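Local coordinates for protein reducing end xylose-releasing exo-oligoxylanase (Paenibacillus barengoltzii G22, PDB 5YXT) that probably cleaves xylo-oligosaccharides from the reducing end, releasing xylose, as a glycoside hydrolase of family 8, at residues N15-Y20 / E25-R30; G74-V79 / G371-W376; D82-F87 / G144-P149. All coordinates share one frame; numbering follows the deposited sequence.

Interaction 1. Residues N15-Y20 / E25-R30; sequences NLLAEY and EAIQRR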
# COMPACT_ATOMS: atom_id res chain seq x y z
N ASN C 15 22.29 4.37 -6.21
CA ASN C 15 21.70 5.42 -7.04
C ASN C 15 20.21 5.12 -7.08
O ASN C 15 19.73 4.41 -7.97
CB ASN C 15 22.31 5.46 -8.44
CG ASN C 15 21.72 6.58 -9.31
OD1 ASN C 15 20.62 7.07 -9.05
ND2 ASN C 15 22.45 6.97 -10.35
N LEU C 16 19.49 5.65 -6.09
CA LEU C 16 18.10 5.27 -5.89
C LEU C 16 17.24 5.66 -7.10
O LEU C 16 16.35 4.91 -7.49
CB LEU C 16 17.55 5.91 -4.62
CG LEU C 16 16.25 5.26 -4.13
CD1 LEU C 16 16.44 3.77 -3.99
CD2 LEU C 16 15.73 5.87 -2.81
N LEU C 17 17.50 6.84 -7.69
CA LEU C 17 16.72 7.25 -8.85
C LEU C 17 16.86 6.24 -9.99
O LEU C 17 15.87 5.86 -10.62
CB LEU C 17 17.16 8.64 -9.31
CG LEU C 17 16.77 9.78 -8.38
CD1 LEU C 17 17.54 11.07 -8.67
CD2 LEU C 17 15.28 10.02 -8.46
N ALA C 18 18.09 5.78 -10.24
CA ALA C 18 18.29 4.79 -11.29
C ALA C 18 17.63 3.47 -10.93
O ALA C 18 17.03 2.82 -11.79
CB ALA C 18 19.78 4.60 -11.56
N GLU C 19 17.75 3.05 -9.67
CA GLU C 19 17.04 1.87 -9.20
C GLU C 19 15.56 1.97 -9.51
O GLU C 19 14.95 1.01 -9.98
CB GLU C 19 17.24 1.72 -7.69
CG GLU C 19 18.65 1.43 -7.24
CD GLU C 19 18.67 0.62 -5.96
OE1 GLU C 19 17.70 0.75 -5.17
OE2 GLU C 19 19.64 -0.12 -5.72
N TYR C 20 14.99 3.15 -9.27
CA TYR C 20 13.57 3.40 -9.41
C TYR C 20 13.13 3.54 -10.86
O TYR C 20 11.93 3.59 -11.12
CB TYR C 20 13.20 4.67 -8.64
CG TYR C 20 12.99 4.47 -7.15
CD1 TYR C 20 13.42 3.31 -6.50
CD2 TYR C 20 12.37 5.46 -6.39
CE1 TYR C 20 13.22 3.14 -5.13
CE2 TYR C 20 12.16 5.29 -5.02
CZ TYR C 20 12.59 4.14 -4.40
OH TYR C 20 12.37 4.01 -3.05
N GLU C 25 21.23 8.96 -17.62
CA GLU C 25 21.55 10.22 -18.29
C GLU C 25 20.70 11.37 -17.76
O GLU C 25 21.22 12.44 -17.46
N ALA C 26 19.38 11.16 -17.65
CA ALA C 26 18.52 12.24 -17.16
C ALA C 26 18.84 12.60 -15.72
O ALA C 26 18.69 13.75 -15.32
CB ALA C 26 17.04 11.85 -17.28
N ILE C 27 19.25 11.62 -14.92
CA ILE C 27 19.62 11.90 -13.53
C ILE C 27 20.82 12.83 -13.48
O ILE C 27 20.81 13.85 -12.78
CB ILE C 27 19.88 10.58 -12.78
CG1 ILE C 27 18.58 9.78 -12.63
CG2 ILE C 27 20.49 10.83 -11.41
CD1 ILE C 27 18.81 8.29 -12.48
N GLN C 28 21.86 12.51 -14.25
CA GLN C 28 23.06 13.34 -14.30
C GLN C 28 22.74 14.76 -14.78
O GLN C 28 23.29 15.73 -14.26
CB GLN C 28 24.10 12.70 -15.22
CG GLN C 28 24.96 11.65 -14.54
CD GLN C 28 25.75 12.21 -13.37
OE1 GLN C 28 25.84 11.60 -12.31
NE2 GLN C 28 26.32 13.40 -13.57
N ARG C 29 21.87 14.89 -15.79
CA ARG C 29 21.53 16.21 -16.30
C ARG C 29 20.74 17.01 -15.27
O ARG C 29 20.96 18.21 -15.12
CB ARG C 29 20.73 16.10 -17.60
N ARG C 30 19.83 16.36 -14.54
CA ARG C 30 19.09 17.06 -13.49
C ARG C 30 20.03 17.59 -12.41
O ARG C 30 19.89 18.74 -11.97
CB ARG C 30 18.05 16.13 -12.88
CG ARG C 30 17.05 16.83 -11.97
CD ARG C 30 16.22 17.87 -12.72
NE ARG C 30 15.16 17.24 -13.49
CZ ARG C 30 14.07 16.69 -12.97
NH1 ARG C 30 13.89 16.70 -11.65
NH2 ARG C 30 13.16 16.13 -13.76
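The capped first turn of the short helix 16-20 packs against helix 24-40, the next helix in the chain, where Ile27 of the second helix reaches Leu17, Ala18 and Asn15 of the first. The CA atoms of Leu17 and Ile27 lie 7.2 Å apart, close enough for one branched side chain to span the gap. Ile27 carries its longer branch beside its own backbone N, with CG1 opposite the carbonyl carbon (chi1 -67°), and a nearly extended second torsion drives the tip CD1 into the first turn of helix 16-20. Ile27 CD1 sits 3.6 Å from Leu17 CB and 3.9 Å from Ala18 CB. The same Ile27 CD1 comes to 3.4 Å from Ala18 N. The shorter branch works separately: Ile27 CG2 meets Leu17 CD1 at 4.0 Å. Isoleucine suits the position because its two branches fill two places at once, and alanine suits position 18 because its small methyl lets the tip come in close.

Asn15 is the N-cap. Its OD1 accepts a nearly straight bond from Ala18 N, 3.1 Å long with an angle of 165° at the hydrogen; the donor stands well above the amide's carbonyl plane. Leu17 also packs on Val341 and Trp345 of helix 335-345 and on Leu366 and Leu369 of helix 355-369, so this pair of helices is seated on the helical body of the enzyme.

The cap supplies a partner for Ala18 N, the very atom that the Ile27 methyl crowds. An apolar tip can therefore pack against this early turn without burying an unsatisfied amide there.

Interaction 2. Residues G74-V79 / G371-W376; sequences GMMMAV and GNYRIW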
# COMPACT_ATOMS: atom_id res chain seq x y z
N GLY C 74 26.56 25.02 1.96
CA GLY C 74 27.23 25.30 0.70
C GLY C 74 28.56 24.59 0.61
O GLY C 74 28.93 24.06 -0.44
N MET C 75 29.31 24.55 1.71
CA MET C 75 30.57 23.83 1.69
C MET C 75 30.34 22.34 1.50
O MET C 75 31.08 21.68 0.76
CB MET C 75 31.37 24.11 2.96
CG MET C 75 32.07 25.45 2.93
SD MET C 75 32.53 26.00 4.57
CE MET C 75 33.76 24.76 4.97
N MET C 76 29.29 21.78 2.12
CA MET C 76 29.04 20.36 1.93
C MET C 76 28.63 20.06 0.49
O MET C 76 29.11 19.09 -0.10
CB MET C 76 27.98 19.84 2.91
CG MET C 76 27.77 18.29 2.77
SD MET C 76 29.24 17.27 3.18
CE MET C 76 29.14 17.23 4.97
N MET C 77 27.75 20.89 -0.10
CA MET C 77 27.42 20.69 -1.51
C MET C 77 28.66 20.81 -2.40
O MET C 77 28.83 20.03 -3.34
CB MET C 77 26.34 21.69 -1.99
CG MET C 77 24.94 21.56 -1.38
SD MET C 77 24.25 23.21 -1.08
CE MET C 77 23.03 23.55 -2.33
N ALA C 78 29.53 21.78 -2.11
CA ALA C 78 30.70 22.01 -2.96
C ALA C 78 31.69 20.84 -2.90
O ALA C 78 32.25 20.44 -3.93
CB ALA C 78 31.38 23.33 -2.57
N VAL C 79 31.88 20.25 -1.72
CA VAL C 79 32.81 19.13 -1.65
C VAL C 79 32.18 17.86 -2.21
O VAL C 79 32.88 17.04 -2.82
CB VAL C 79 33.33 18.95 -0.20
CG1 VAL C 79 32.19 18.64 0.76
CG2 VAL C 79 34.45 17.86 -0.14
N GLY C 371 23.08 8.89 -5.58
CA GLY C 371 24.29 8.20 -5.17
C GLY C 371 25.51 9.08 -5.10
O GLY C 371 26.63 8.59 -5.27
N ASN C 372 25.32 10.37 -4.83
CA ASN C 372 26.39 11.36 -4.89
C ASN C 372 26.58 12.13 -3.58
O ASN C 372 27.27 13.16 -3.57
CB ASN C 372 26.12 12.33 -6.04
CG ASN C 372 26.39 11.68 -7.39
OD1 ASN C 372 27.50 11.21 -7.63
ND2 ASN C 372 25.38 11.62 -8.26
N TYR C 373 26.00 11.66 -2.49
CA TYR C 373 26.22 12.22 -1.15
C TYR C 373 27.01 11.15 -0.40
O TYR C 373 26.43 10.24 0.20
CB TYR C 373 24.87 12.56 -0.49
CG TYR C 373 24.92 13.53 0.67
CD1 TYR C 373 26.09 13.78 1.37
CD2 TYR C 373 23.77 14.21 1.06
CE1 TYR C 373 26.11 14.66 2.44
CE2 TYR C 373 23.78 15.10 2.11
CZ TYR C 373 24.94 15.32 2.81
OH TYR C 373 24.94 16.20 3.87
N ARG C 374 28.33 11.25 -0.46
CA ARG C 374 29.23 10.16 -0.10
C ARG C 374 30.13 10.51 1.07
O ARG C 374 30.33 11.67 1.43
CB ARG C 374 30.12 9.77 -1.28
CG ARG C 374 29.31 9.46 -2.51
CD ARG C 374 30.18 8.84 -3.57
NE ARG C 374 29.39 8.49 -4.73
CZ ARG C 374 29.70 7.50 -5.56
NH1 ARG C 374 30.79 6.76 -5.33
NH2 ARG C 374 28.93 7.25 -6.60
N ILE C 375 30.69 9.44 1.66
CA ILE C 375 31.73 9.54 2.68
C ILE C 375 33.06 9.56 1.95
O ILE C 375 33.45 8.58 1.31
CB ILE C 375 31.66 8.38 3.68
CG1 ILE C 375 30.32 8.39 4.41
CG2 ILE C 375 32.82 8.47 4.65
CD1 ILE C 375 29.99 7.08 5.13
N TRP C 376 33.77 10.67 2.05
CA TRP C 376 35.04 10.84 1.36
C TRP C 376 36.14 10.41 2.32
O TRP C 376 36.38 11.06 3.34
CB TRP C 376 35.19 12.28 0.88
CG TRP C 376 34.19 12.51 -0.17
CD1 TRP C 376 33.01 13.19 -0.05
CD2 TRP C 376 34.22 11.97 -1.49
NE1 TRP C 376 32.32 13.14 -1.24
CE2 TRP C 376 33.05 12.40 -2.14
CE3 TRP C 376 35.14 11.19 -2.20
CZ2 TRP C 376 32.76 12.06 -3.47
CZ3 TRP C 376 34.86 10.86 -3.51
CH2 TRP C 376 33.68 11.30 -4.14
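The phenol ring of Tyr373 and the indole of Trp376 are the flat groups by which the loop after helix 355-369 touches Met76 and Val79 of helix 68-80. One face of the indole carries Arg374 CB, 3.8 Å above the plane and toward the rim, while Phe138 makes an edge-to-face pair with the same ring and Arg142 a cation-pi contact. The Tyr373 ring meets Phe364, their planes about 20° apart, and Met76 approaches it obliquely at the hydroxyl end.

Met76 CG lies 3.7 Å from Tyr373 OH and 4.0 Å from Tyr373 CE1. With CG opposite the backbone N (chi1 -176°), the methionine leaves its helix toward the loop and then bends at both later torsions. Its SD thus comes 5.3 Å from the centroid of the Tyr373 ring, an oblique Met-aromatic contact. An unbranched, flexible thioether suits a buried place among Tyr373, Phe364 and Phe138. Val79 O is 4.2 Å from Trp376 NE1, yet the polar partners lie elsewhere: Gln80 OE1 takes the indole N-H and Arg142 NH1 bonds Val79 O.

The loop starts at Gly371, whose positive phi closes helix 355-369 in a Schellman motif; Arg374 NE bonds back to Gly371 O at 2.8 Å. Dispersion and sulfur-aromatic attraction join the C-terminal loop to the buried helix, while the polar groups of Trp376 and Val79 are met by neighbouring residues.

Interaction 3. Residues D82-F87 / G144-P149; sequences DRQDVF and GDREAP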
# COMPACT_ATOMS: atom_id res chain seq x y z
N ASP C 82 32.47 18.39 -5.96
CA ASP C 82 33.86 18.52 -6.44
C ASP C 82 34.12 19.89 -7.07
O ASP C 82 34.60 20.00 -8.19
CB ASP C 82 34.23 17.41 -7.42
CG ASP C 82 35.72 17.18 -7.51
OD1 ASP C 82 36.47 17.84 -6.76
OD2 ASP C 82 36.14 16.36 -8.35
N ARG C 83 33.79 20.96 -6.33
CA ARG C 83 34.15 22.31 -6.74
C ARG C 83 34.86 23.01 -5.59
O ARG C 83 34.24 23.67 -4.74
CB ARG C 83 32.95 23.09 -7.23
CG ARG C 83 32.71 22.84 -8.72
CD ARG C 83 31.25 22.59 -8.99
NE ARG C 83 30.83 22.64 -10.40
CZ ARG C 83 31.11 21.72 -11.33
NH1 ARG C 83 31.80 20.62 -11.03
NH2 ARG C 83 30.65 21.90 -12.58
N GLN C 84 36.19 22.86 -5.57
CA GLN C 84 37.00 23.43 -4.50
C GLN C 84 36.98 24.95 -4.53
O GLN C 84 37.06 25.58 -3.47
CB GLN C 84 38.43 22.92 -4.61
CG GLN C 84 39.28 23.26 -3.41
CD GLN C 84 40.64 22.59 -3.45
OE1 GLN C 84 41.37 22.56 -2.46
NE2 GLN C 84 40.98 22.03 -4.60
N ASP C 85 36.87 25.55 -5.72
CA ASP C 85 36.84 27.00 -5.80
C ASP C 85 35.65 27.58 -5.04
O ASP C 85 35.81 28.53 -4.27
CB ASP C 85 36.84 27.45 -7.27
CG ASP C 85 35.71 26.83 -8.09
OD1 ASP C 85 35.34 25.64 -7.85
OD2 ASP C 85 35.19 27.54 -8.99
N VAL C 86 34.46 27.01 -5.22
CA VAL C 86 33.30 27.47 -4.46
C VAL C 86 33.49 27.19 -2.97
O VAL C 86 33.25 28.05 -2.13
CB VAL C 86 32.01 26.83 -4.99
CG1 VAL C 86 30.85 27.09 -4.02
CG2 VAL C 86 31.68 27.35 -6.37
N PHE C 87 33.94 25.98 -2.64
CA PHE C 87 34.22 25.63 -1.25
C PHE C 87 35.13 26.65 -0.59
O PHE C 87 34.82 27.15 0.50
CB PHE C 87 34.84 24.23 -1.20
CG PHE C 87 35.01 23.70 0.20
CD1 PHE C 87 36.05 24.14 1.00
CD2 PHE C 87 34.12 22.76 0.72
CE1 PHE C 87 36.20 23.66 2.31
CE2 PHE C 87 34.28 22.27 2.01
CZ PHE C 87 35.32 22.73 2.81
N GLY C 144 43.07 17.53 -0.14
CA GLY C 144 44.29 17.75 0.61
C GLY C 144 44.32 19.11 1.27
O GLY C 144 43.87 20.11 0.69
N ASP C 145 44.85 19.16 2.49
CA ASP C 145 45.02 20.43 3.18
C ASP C 145 45.88 21.36 2.35
O ASP C 145 46.80 20.93 1.65
CB ASP C 145 45.66 20.20 4.55
CG ASP C 145 44.65 19.83 5.62
OD1 ASP C 145 43.59 19.29 5.25
OD2 ASP C 145 44.92 20.08 6.81
N ARG C 146 45.56 22.65 2.41
CA ARG C 146 46.44 23.69 1.89
C ARG C 146 46.86 24.55 3.07
O ARG C 146 46.71 24.13 4.22
CB ARG C 146 45.71 24.50 0.82
CG ARG C 146 46.56 24.91 -0.35
CD ARG C 146 45.68 25.66 -1.32
NE ARG C 146 44.40 24.97 -1.40
CZ ARG C 146 43.23 25.57 -1.46
NH1 ARG C 146 43.14 26.90 -1.46
NH2 ARG C 146 42.13 24.83 -1.52
N GLU C 147 47.35 25.76 2.82
CA GLU C 147 47.82 26.59 3.92
C GLU C 147 46.66 27.35 4.57
O GLU C 147 45.66 27.66 3.93
CB GLU C 147 48.89 27.56 3.44
CG GLU C 147 49.86 27.97 4.52
CD GLU C 147 50.23 26.84 5.46
OE1 GLU C 147 51.20 26.09 5.17
OE2 GLU C 147 49.55 26.69 6.50
N ALA C 148 46.84 27.66 5.86
CA ALA C 148 45.78 28.26 6.65
C ALA C 148 45.24 29.51 5.95
O ALA C 148 46.00 30.25 5.32
CB ALA C 148 46.32 28.63 8.04
N PRO C 149 43.92 29.76 6.03
CA PRO C 149 42.96 28.93 6.76
C PRO C 149 42.41 27.74 5.98
O PRO C 149 41.42 27.13 6.41
CB PRO C 149 41.83 29.91 7.08
CG PRO C 149 41.85 30.88 5.91
CD PRO C 149 43.31 30.99 5.48
O HOH W 1 43.86 21.39 -1.73
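At the surface of the (alpha/alpha)6 barrel expected of family 8, Gln84 in the first turn of helix 84-98 faces Arg146 in the loop joining helices 126-143 and 152-165. Gln84 is almost fully stretched: CG lies opposite the backbone N (chi1 -170°) and the chain stays extended beyond it, carrying Gln84 OE1 4.9 Å from Gln84 CA, where it meets the arginine partway. Arg146 leaves its backbone with a first torsion far from staggered and bends at the third (-41°), placing NH2 beside Gln84 OE1. The amide and guanidinium planes stand 72° apart, with OE1 at the edge of the guanidinium.

Arg146 NH2 bonds Gln84 OE1, but the modelled 2.6 Å is short and the position of NH2 is uncertain, so the exact length is doubtful. The charge of the arginine is met by Asp88, one turn along helix 84-98, in a salt bridge through the same NH2. Long side chains suit this place, since the two backbones stand well apart. Tyr152 OH also bonds Gln84 OE1, gathering several polar groups at one carbonyl oxygen.

Gly144, just past helix 126-143, has positive phi, at backbone angles where a CB would jam against the preceding carbonyl O. A water lies 2.7 Å from Gly144 O and 2.8 Å from Gln84 OE1, and may not donate to every acceptor round it at once.

Overall arrangement
Interaction 2 is the buried contact, about 11 Å from the centre of the chain, and relies on thioether and aromatic packing; interaction 3 lies at the surface and is polar, with charge and water; interaction 1 is partly buried and aliphatic beside a helix cap. Interactions 2 and 3 share the hairpin of helices 68-80 and 84-98: Ala78 O and Arg83 N are 2.9 Å apart, probably hydrogen-bonded, and Phe87 packs on Met75, Ala78 and Val79. Helix 355-369 relates interactions 1 and 2, since Leu17 packs on it and segment 371-376 follows it, and Gln28 touches Asn372. Interactions 1 and 3 remain apart, about 28 Å between centres.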